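Local coordinates for CrtC domain-containing protein (Fusarium vanettenii 77-13-4, PDB 7A0Q), which probably hydrates the isoflavonoid phytoalexin kievitone, acting as a fungal kievitone hydratase, at residues D312-F324 against G335-D347. Sequence-based numbering, arbitrary orientation.
Sequences DALQTAYEGFITF and GYGLVEIVYSTWD. With NAG (2-acetamido-2-deoxy-beta-D-glucopyranose), chain C; IMD (imidazole), chain F.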
ATOM      1  N   ASP A 312     -14.411  -4.737  13.227  1.00 23.51           N
ATOM      2  CA  ASP A 312     -13.543  -4.523  14.384  1.00 24.69           C
ATOM      3  C   ASP A 312     -12.386  -3.627  13.948  1.00 24.55           C
ATOM      4  O   ASP A 312     -12.352  -3.134  12.817  1.00 24.22           O
ATOM      5  CB  ASP A 312     -13.069  -5.857  14.977  1.00 23.05           C
ATOM      6  CG  ASP A 312     -12.160  -6.634  14.041  1.00 26.49           C
ATOM      7  OD1 ASP A 312     -11.800  -6.112  12.967  1.00 24.12           O
ATOM      8  OD2 ASP A 312     -11.783  -7.768  14.389  1.00 26.12           O
ATOM      9  N   ALA A 313     -11.418  -3.430  14.845  1.00 21.26           N
ATOM     10  CA  ALA A 313     -10.324  -2.504  14.559  1.00 19.94           C
ATOM     11  C   ALA A 313      -9.447  -3.011  13.418  1.00 21.04           C
ATOM     12  O   ALA A 313      -9.172  -2.278  12.462  1.00 19.63           O
ATOM     13  CB  ALA A 313      -9.489  -2.273  15.822  1.00 21.77           C
ATOM     14  N   LEU A 314      -9.009  -4.268  13.488  1.00 20.41           N
ATOM     15  CA  LEU A 314      -8.074  -4.765  12.481  1.00 18.84           C
ATOM     16  C   LEU A 314      -8.691  -4.817  11.088  1.00 22.49           C
ATOM     17  O   LEU A 314      -7.955  -4.747  10.100  1.00 18.72           O
ATOM     18  CB  LEU A 314      -7.553  -6.145  12.878  1.00 22.61           C
ATOM     19  CG  LEU A 314      -6.336  -6.653  12.093  1.00 22.89           C
ATOM     20  CD1 LEU A 314      -5.143  -5.738  12.339  1.00 27.25           C
ATOM     21  CD2 LEU A 314      -6.016  -8.083  12.467  1.00 26.27           C
ATOM     22  N   GLN A 315     -10.015  -4.919  10.987  1.00 18.12           N
ATOM     23  CA  GLN A 315     -10.655  -4.925   9.675  1.00 15.60           C
ATOM     24  C   GLN A 315     -10.856  -3.530   9.103  1.00 17.29           C
ATOM     25  O   GLN A 315     -11.279  -3.408   7.945  1.00 19.01           O
ATOM     26  CB  GLN A 315     -12.015  -5.630   9.753  1.00 21.11           C
ATOM     27  CG  GLN A 315     -11.946  -7.110  10.061  1.00 20.47           C
ATOM     28  CD  GLN A 315     -13.321  -7.694  10.343  1.00 26.58           C
ATOM     29  OE1 GLN A 315     -14.341  -7.063  10.052  1.00 28.24           O
ATOM     30  NE2 GLN A 315     -13.355  -8.895  10.910  1.00 27.31           N
ATOM     31  N   THR A 316     -10.571  -2.481   9.874  1.00 17.56           N
ATOM     32  CA  THR A 316     -10.869  -1.104   9.501  1.00 18.42           C
ATOM     33  C   THR A 316      -9.579  -0.366   9.177  1.00 19.90           C
ATOM     34  O   THR A 316      -8.560  -0.577   9.838  1.00 19.18           O
ATOM     35  CB  THR A 316     -11.611  -0.396  10.650  1.00 19.74           C
ATOM     36  OG1 THR A 316     -12.848  -1.073  10.895  1.00 22.90           O
ATOM     37  CG2 THR A 316     -11.900   1.055  10.326  1.00 23.68           C
ATOM     38  N   ALA A 317      -9.610   0.498   8.160  1.00 18.56           N
ATOM     39  CA  ALA A 317      -8.423   1.300   7.893  1.00 17.51           C
ATOM     40  C   ALA A 317      -8.789   2.553   7.118  1.00 18.72           C
ATOM     41  O   ALA A 317      -9.665   2.517   6.251  1.00 20.38           O
ATOM     42  CB  ALA A 317      -7.373   0.505   7.106  1.00 17.73           C
ATOM     43  N   TYR A 318      -8.096   3.651   7.417  1.00 18.06           N
ATOM     44  CA  TYR A 318      -8.067   4.768   6.488  1.00 19.58           C
ATOM     45  C   TYR A 318      -7.024   4.454   5.421  1.00 22.03           C
ATOM     46  O   TYR A 318      -5.846   4.257   5.736  1.00 22.77           O
ATOM     47  CB  TYR A 318      -7.751   6.086   7.198  1.00 19.73           C
ATOM     48  CG  TYR A 318      -8.126   7.273   6.343  1.00 21.15           C
ATOM     49  CD1 TYR A 318      -7.219   7.828   5.445  1.00 18.94           C
ATOM     50  CD2 TYR A 318      -9.412   7.813   6.399  1.00 22.16           C
ATOM     51  CE1 TYR A 318      -7.573   8.905   4.641  1.00 20.25           C
ATOM     52  CE2 TYR A 318      -9.775   8.894   5.597  1.00 21.01           C
ATOM     53  CZ  TYR A 318      -8.859   9.429   4.716  1.00 22.37           C
ATOM     54  OH  TYR A 318      -9.219  10.491   3.914  1.00 21.72           O
ATOM     55  N   GLU A 319      -7.458   4.351   4.168  1.00 22.09           N
ATOM     56  CA  GLU A 319      -6.557   4.008   3.068  1.00 20.08           C
ATOM     57  C   GLU A 319      -6.781   5.050   1.983  1.00 18.17           C
ATOM     58  O   GLU A 319      -7.619   4.869   1.100  1.00 17.87           O
ATOM     59  CB  GLU A 319      -6.809   2.605   2.568  1.00 21.44           C
ATOM     60  CG  GLU A 319      -6.668   1.545   3.608  1.00 24.74           C
ATOM     61  CD  GLU A 319      -5.249   1.053   3.734  1.00 27.08           C
ATOM     62  OE1 GLU A 319      -4.362   1.550   3.003  1.00 23.75           O
ATOM     63  OE2 GLU A 319      -5.032   0.155   4.570  1.00 24.76           O
ATOM     64  N   GLY A 320      -6.020   6.136   2.055  1.00 18.35           N
ATOM     65  CA  GLY A 320      -6.364   7.331   1.319  1.00 20.40           C
ATOM     66  C   GLY A 320      -5.331   7.798   0.317  1.00 16.98           C
ATOM     67  O   GLY A 320      -4.133   7.863   0.609  1.00 17.64           O
ATOM     68  N   PHE A 321      -5.799   8.120  -0.883  1.00 18.25           N
ATOM     69  CA  PHE A 321      -4.974   8.845  -1.839  1.00 19.37           C
ATOM     70  C   PHE A 321      -4.608  10.206  -1.259  1.00 20.15           C
ATOM     71  O   PHE A 321      -5.451  10.886  -0.669  1.00 20.74           O
ATOM     72  CB  PHE A 321      -5.747   9.016  -3.150  1.00 17.99           C
ATOM     73  CG  PHE A 321      -4.971   9.676  -4.244  1.00 19.41           C
ATOM     74  CD1 PHE A 321      -3.784   9.129  -4.711  1.00 19.70           C
ATOM     75  CD2 PHE A 321      -5.447  10.842  -4.837  1.00 21.87           C
ATOM     76  CE1 PHE A 321      -3.078   9.736  -5.742  1.00 22.14           C
ATOM     77  CE2 PHE A 321      -4.750  11.459  -5.867  1.00 20.80           C
ATOM     78  CZ  PHE A 321      -3.564  10.911  -6.328  1.00 20.02           C
ATOM     79  N   ILE A 322      -3.341  10.591  -1.415  1.00 19.50           N
ATOM     80  CA  ILE A 322      -2.828  11.850  -0.884  1.00 17.67           C
ATOM     81  C   ILE A 322      -1.982  12.533  -1.950  1.00 19.31           C
ATOM     82  O   ILE A 322      -1.436  11.889  -2.852  1.00 17.76           O
ATOM     83  CB  ILE A 322      -1.987  11.655   0.405  1.00 19.29           C
ATOM     84  CG1 ILE A 322      -0.741  10.812   0.105  1.00 19.39           C
ATOM     85  CG2 ILE A 322      -2.826  11.040   1.535  1.00 17.41           C
ATOM     86  CD1 ILE A 322       0.264  10.732   1.261  1.00 19.10           C
ATOM     87  N   THR A 323      -1.873  13.858  -1.844  1.00 21.07           N
ATOM     88  CA  THR A 323      -0.911  14.629  -2.614  1.00 19.99           C
ATOM     89  C   THR A 323      -0.003  15.369  -1.645  1.00 20.43           C
ATOM     90  O   THR A 323      -0.325  15.530  -0.465  1.00 22.25           O
ATOM     91  CB  THR A 323      -1.590  15.636  -3.561  1.00 21.71           C
ATOM     92  OG1 THR A 323      -2.357  16.560  -2.779  1.00 24.25           O
ATOM     93  CG2 THR A 323      -2.506  14.928  -4.561  1.00 22.57           C
ATOM     94  N   PHE A 324       1.155  15.804  -2.132  1.00 20.56           N
ATOM     95  CA  PHE A 324       2.055  16.502  -1.231  1.00 21.84           C
ATOM     96  C   PHE A 324       2.966  17.435  -2.009  1.00 20.74           C
ATOM     97  O   PHE A 324       3.189  17.280  -3.213  1.00 25.41           O
ATOM     98  CB  PHE A 324       2.886  15.532  -0.363  1.00 23.52           C
ATOM     99  CG  PHE A 324       3.827  14.646  -1.140  1.00 21.50           C
ATOM    100  CD1 PHE A 324       3.418  13.394  -1.584  1.00 21.24           C
ATOM    101  CD2 PHE A 324       5.127  15.049  -1.400  1.00 19.40           C
ATOM    102  CE1 PHE A 324       4.285  12.575  -2.290  1.00 21.79           C
ATOM    103  CE2 PHE A 324       5.997  14.239  -2.107  1.00 22.53           C
ATOM    104  CZ  PHE A 324       5.571  12.995  -2.558  1.00 21.28           C
ATOM    105  N   GLY A 335       4.298  15.503  -5.304  1.00 22.46           N
ATOM    106  CA  GLY A 335       4.002  14.131  -5.656  1.00 20.83           C
ATOM    107  C   GLY A 335       2.676  13.686  -5.099  1.00 19.84           C
ATOM    108  O   GLY A 335       1.860  14.500  -4.662  1.00 21.41           O
ATOM    109  N   TYR A 336       2.479  12.368  -5.116  1.00 17.91           N
ATOM    110  CA  TYR A 336       1.227  11.756  -4.704  1.00 19.85           C
ATOM    111  C   TYR A 336       1.551  10.403  -4.085  1.00 18.88           C
ATOM    112  O   TYR A 336       2.685   9.923  -4.148  1.00 18.61           O
ATOM    113  CB  TYR A 336       0.264  11.590  -5.888  1.00 19.78           C
ATOM    114  CG  TYR A 336       0.821  10.673  -6.960  1.00 18.60           C
ATOM    115  CD1 TYR A 336       0.676   9.286  -6.868  1.00 18.74           C
ATOM    116  CD2 TYR A 336       1.507  11.186  -8.058  1.00 20.57           C
ATOM    117  CE1 TYR A 336       1.210   8.438  -7.831  1.00 18.17           C
ATOM    118  CE2 TYR A 336       2.030  10.348  -9.035  1.00 22.00           C
ATOM    119  CZ  TYR A 336       1.882   8.978  -8.914  1.00 20.42           C
ATOM    120  OH  TYR A 336       2.403   8.142  -9.870  1.00 20.76           O
ATOM    121  N   GLY A 337       0.534   9.785  -3.501  1.00 17.11           N
ATOM    122  CA  GLY A 337       0.726   8.458  -2.940  1.00 17.94           C
ATOM    123  C   GLY A 337      -0.458   8.054  -2.105  1.00 16.47           C
ATOM    124  O   GLY A 337      -1.599   8.413  -2.407  1.00 19.13           O
ATOM    125  N   LEU A 338      -0.174   7.308  -1.041  1.00 15.39           N
ATOM    126  CA  LEU A 338      -1.235   6.788  -0.191  1.00 17.47           C
ATOM    127  C   LEU A 338      -0.817   6.866   1.271  1.00 18.43           C
ATOM    128  O   LEU A 338       0.356   6.669   1.608  1.00 18.28           O
ATOM    129  CB  LEU A 338      -1.582   5.339  -0.574  1.00 15.71           C
ATOM    130  CG  LEU A 338      -2.677   4.649   0.253  1.00 18.72           C
ATOM    131  CD1 LEU A 338      -3.576   3.798  -0.634  1.00 19.60           C
ATOM    132  CD2 LEU A 338      -2.059   3.805   1.386  1.00 19.87           C
ATOM    133  N   VAL A 339      -1.783   7.183   2.133  1.00 14.98           N
ATOM    134  CA  VAL A 339      -1.611   7.084   3.576  1.00 15.93           C
ATOM    135  C   VAL A 339      -2.503   5.964   4.086  1.00 16.75           C
ATOM    136  O   VAL A 339      -3.672   5.850   3.687  1.00 15.92           O
ATOM    137  CB  VAL A 339      -1.913   8.411   4.298  1.00 18.42           C
ATOM    138  CG1 VAL A 339      -3.362   8.826   4.107  1.00 20.16           C
ATOM    139  CG2 VAL A 339      -1.574   8.264   5.771  1.00 18.28           C
ATOM    140  N   GLU A 340      -1.937   5.105   4.926  1.00 15.66           N
ATOM    141  CA  GLU A 340      -2.692   4.090   5.643  1.00 14.81           C
ATOM    142  C   GLU A 340      -2.691   4.429   7.124  1.00 18.76           C
ATOM    143  O   GLU A 340      -1.630   4.693   7.701  1.00 17.19           O
ATOM    144  CB  GLU A 340      -2.092   2.704   5.414  1.00 17.10           C
ATOM    145  CG  GLU A 340      -2.673   1.645   6.316  1.00 16.38           C
ATOM    146  CD  GLU A 340      -2.090   0.289   6.028  1.00 19.81           C
ATOM    147  OE1 GLU A 340      -2.629  -0.401   5.139  1.00 19.15           O
ATOM    148  OE2 GLU A 340      -1.085  -0.085   6.664  1.00 18.60           O
ATOM    149  N   ILE A 341      -3.876   4.446   7.731  1.00 19.46           N
ATOM    150  CA  ILE A 341      -4.019   4.637   9.171  1.00 18.92           C
ATOM    151  C   ILE A 341      -4.766   3.436   9.711  1.00 16.46           C
ATOM    152  O   ILE A 341      -5.919   3.192   9.328  1.00 17.88           O
ATOM    153  CB  ILE A 341      -4.756   5.934   9.527  1.00 18.92           C
ATOM    154  CG1 ILE A 341      -4.138   7.128   8.798  1.00 21.28           C
ATOM    155  CG2 ILE A 341      -4.696   6.153  11.027  1.00 20.75           C
ATOM    156  CD1 ILE A 341      -4.882   8.438   9.040  1.00 26.22           C
ATOM    157  N   VAL A 342      -4.111   2.678  10.584  1.00 15.87           N
ATOM    158  CA  VAL A 342      -4.648   1.421  11.085  1.00 16.28           C
ATOM    159  C   VAL A 342      -4.553   1.411  12.601  1.00 16.76           C
ATOM    160  O   VAL A 342      -3.527   1.801  13.164  1.00 19.48           O
ATOM    161  CB  VAL A 342      -3.904   0.198  10.502  1.00 17.99           C
ATOM    162  CG1 VAL A 342      -4.264  -1.081  11.278  1.00 18.82           C
ATOM    163  CG2 VAL A 342      -4.221   0.038   9.018  1.00 19.09           C
ATOM    164  N   TYR A 343      -5.631   0.973  13.247  1.00 20.31           N
ATOM    165  CA  TYR A 343      -5.646   0.584  14.650  1.00 18.14           C
ATOM    166  C   TYR A 343      -5.839  -0.925  14.712  1.00 18.70           C
ATOM    167  O   TYR A 343      -6.832  -1.448  14.187  1.00 20.14           O
ATOM    168  CB  TYR A 343      -6.769   1.308  15.402  1.00 18.03           C
ATOM    169  CG  TYR A 343      -6.474   2.770  15.601  1.00 19.74           C
ATOM    170  CD1 TYR A 343      -6.595   3.682  14.553  1.00 20.72           C
ATOM    171  CD2 TYR A 343      -6.051   3.243  16.835  1.00 19.48           C
ATOM    172  CE1 TYR A 343      -6.294   5.029  14.733  1.00 23.21           C
ATOM    173  CE2 TYR A 343      -5.747   4.577  17.021  1.00 20.06           C
ATOM    174  CZ  TYR A 343      -5.881   5.467  15.985  1.00 20.56           C
ATOM    175  OH  TYR A 343      -5.575   6.789  16.201  1.00 22.22           O
ATOM    176  N   SER A 344      -4.888  -1.630  15.321  1.00 19.84           N
ATOM    177  CA  SER A 344      -5.107  -3.049  15.567  1.00 19.75           C
ATOM    178  C   SER A 344      -5.979  -3.262  16.789  1.00 24.92           C
ATOM    179  O   SER A 344      -6.529  -4.353  16.963  1.00 24.83           O
ATOM    180  CB  SER A 344      -3.777  -3.791  15.726  1.00 21.88           C
ATOM    181  OG  SER A 344      -3.113  -3.401  16.917  1.00 23.29           O
ATOM    182  N   THR A 345      -6.103  -2.236  17.628  1.00 20.78           N
ATOM    183  CA  THR A 345      -7.054  -2.196  18.722  1.00 20.43           C
ATOM    184  C   THR A 345      -7.431  -0.742  18.945  1.00 19.92           C
ATOM    185  O   THR A 345      -6.621   0.167  18.737  1.00 25.72           O
ATOM    186  CB  THR A 345      -6.487  -2.794  20.017  1.00 26.66           C
ATOM    187  OG1 THR A 345      -7.438  -2.621  21.074  1.00 27.43           O
ATOM    188  CG2 THR A 345      -5.186  -2.101  20.422  1.00 25.25           C
ATOM    189  N   TRP A 346      -8.664  -0.529  19.380  1.00 25.44           N
ATOM    190  CA  TRP A 346      -9.095   0.811  19.741  1.00 30.03           C
ATOM    191  C   TRP A 346      -8.796   1.143  21.202  1.00 38.06           C
ATOM    192  O   TRP A 346      -9.059   2.269  21.637  1.00 42.26           O
ATOM    193  CB  TRP A 346     -10.586   0.972  19.418  1.00 30.83           C
ATOM    194  CG  TRP A 346     -10.836   1.107  17.919  1.00 28.14           C
ATOM    195  CD1 TRP A 346     -10.177   1.939  17.049  1.00 24.27           C
ATOM    196  CD2 TRP A 346     -11.802   0.395  17.135  1.00 27.33           C
ATOM    197  NE1 TRP A 346     -10.678   1.786  15.774  1.00 27.13           N
ATOM    198  CE2 TRP A 346     -11.672   0.842  15.801  1.00 25.03           C
ATOM    199  CE3 TRP A 346     -12.759  -0.580  17.428  1.00 27.06           C
ATOM    200  CZ2 TRP A 346     -12.474   0.355  14.767  1.00 26.61           C
ATOM    201  CZ3 TRP A 346     -13.549  -1.067  16.399  1.00 31.46           C
ATOM    202  CH2 TRP A 346     -13.399  -0.599  15.084  1.00 27.42           C
ATOM    203  N   ASP A 347      -8.232   0.201  21.954  1.00 30.38           N
ATOM    204  CA  ASP A 347      -7.742   0.436  23.315  1.00 32.69           C
ATOM    205  C   ASP A 347      -6.215   0.461  23.287  1.00 31.64           C
ATOM    206  O   ASP A 347      -5.538  -0.472  23.735  1.00 30.06           O
ATOM    207  CB  ASP A 347      -8.278  -0.651  24.265  1.00 39.11           C
ATOM    208  CG  ASP A 347      -7.953  -0.371  25.729  1.00 46.11           C
ATOM    209  OD1 ASP A 347      -7.300   0.657  26.020  1.00 40.16           O
ATOM    210  OD2 ASP A 347      -8.349  -1.189  26.589  1.00 49.43           O
TER
HETATM  211  C1  NAG C   1      -1.748   6.037  17.332  1.00 22.12           C
HETATM  212  C2  NAG C   1      -1.273   7.270  16.584  1.00 21.98           C
HETATM  213  C3  NAG C   1      -1.116   8.446  17.550  1.00 19.98           C
HETATM  214  C4  NAG C   1      -2.363   8.658  18.400  1.00 26.40           C
HETATM  215  C5  NAG C   1      -2.853   7.357  19.021  1.00 23.96           C
HETATM  216  C6  NAG C   1      -4.227   7.495  19.632  1.00 27.91           C
HETATM  217  C7  NAG C   1       0.153   7.087  14.589  1.00 21.58           C
HETATM  218  C8  NAG C   1       1.545   6.864  14.091  1.00 24.00           C
HETATM  219  N2  NAG C   1      -0.007   7.025  15.911  1.00 21.65           N
HETATM  220  O3  NAG C   1      -0.839   9.618  16.790  1.00 23.45           O
HETATM  221  O4  NAG C   1      -2.027   9.523  19.480  1.00 30.57           O
HETATM  222  O5  NAG C   1      -2.966   6.334  18.020  1.00 24.44           O
HETATM  223  O6  NAG C   1      -5.169   7.923  18.658  1.00 27.30           O
HETATM  224  O7  NAG C   1      -0.787   7.290  13.827  1.00 22.65           O
HETATM  225  N1  IMD F 403       0.391  -1.218   4.818  1.00 23.90           N
HETATM  226  C2  IMD F 403       1.707  -1.382   4.551  1.00 22.73           C
HETATM  227  N3  IMD F 403       1.822  -1.886   3.296  1.00 23.47           N
HETATM  228  C4  IMD F 403       0.590  -2.029   2.779  1.00 26.41           C
HETATM  229  C5  IMD F 403      -0.314  -1.607   3.735  1.00 25.05           C
HETATM  230  O   HOH W   1      -9.325  -5.964  15.923  1.00 29.59           O
HETATM  231  O   HOH W   2      -8.210   0.344  12.333  1.00 19.92           O
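Glu319 and Glu340 run alongside each other in the same direction, their carboxylates turned nearly perpendicular (85°), with Glu319 OE2 only 2.5 Å from Glu340 OE1. A bend at chi2 (-87°) brings the Glu319 carboxylate over to its neighbour. Glu340 OE2 accepts from N1 of a bound imidazole at 2.6 Å and also from Trp219. Eight backbone hydrogen bonds join the strands, from the Tyr318–Ile341 pair to Phe324–Gly335. On the face that carries Tyr318, packing is tight: Ile322 CG2 presses against Val339 CG1 at 3.4 Å, and the Tyr318 ring turns an edge to that same methyl. Phe324 CG sits between its backbone N and carbonyl carbon (chi1 64°), which lays one face of the ring over the Gly335 backbone, a CH-pi contact with Gly335 CA 3.9 Å from the ring centroid. Toward Leu314 and Ser344, both partly exposed, the regular pairing stops. Water 2 takes a bond from Tyr343 N and gives one to Thr316 O. Even there one close contact persists: Ala313 CB lies over a face of the Trp346 six-membered ring, a CH-pi contact 3.8 Å from its centroid. These strands form the last antiparallel hairpin of the eight-stranded, up-and-down barrel of a lipocalin-like domain.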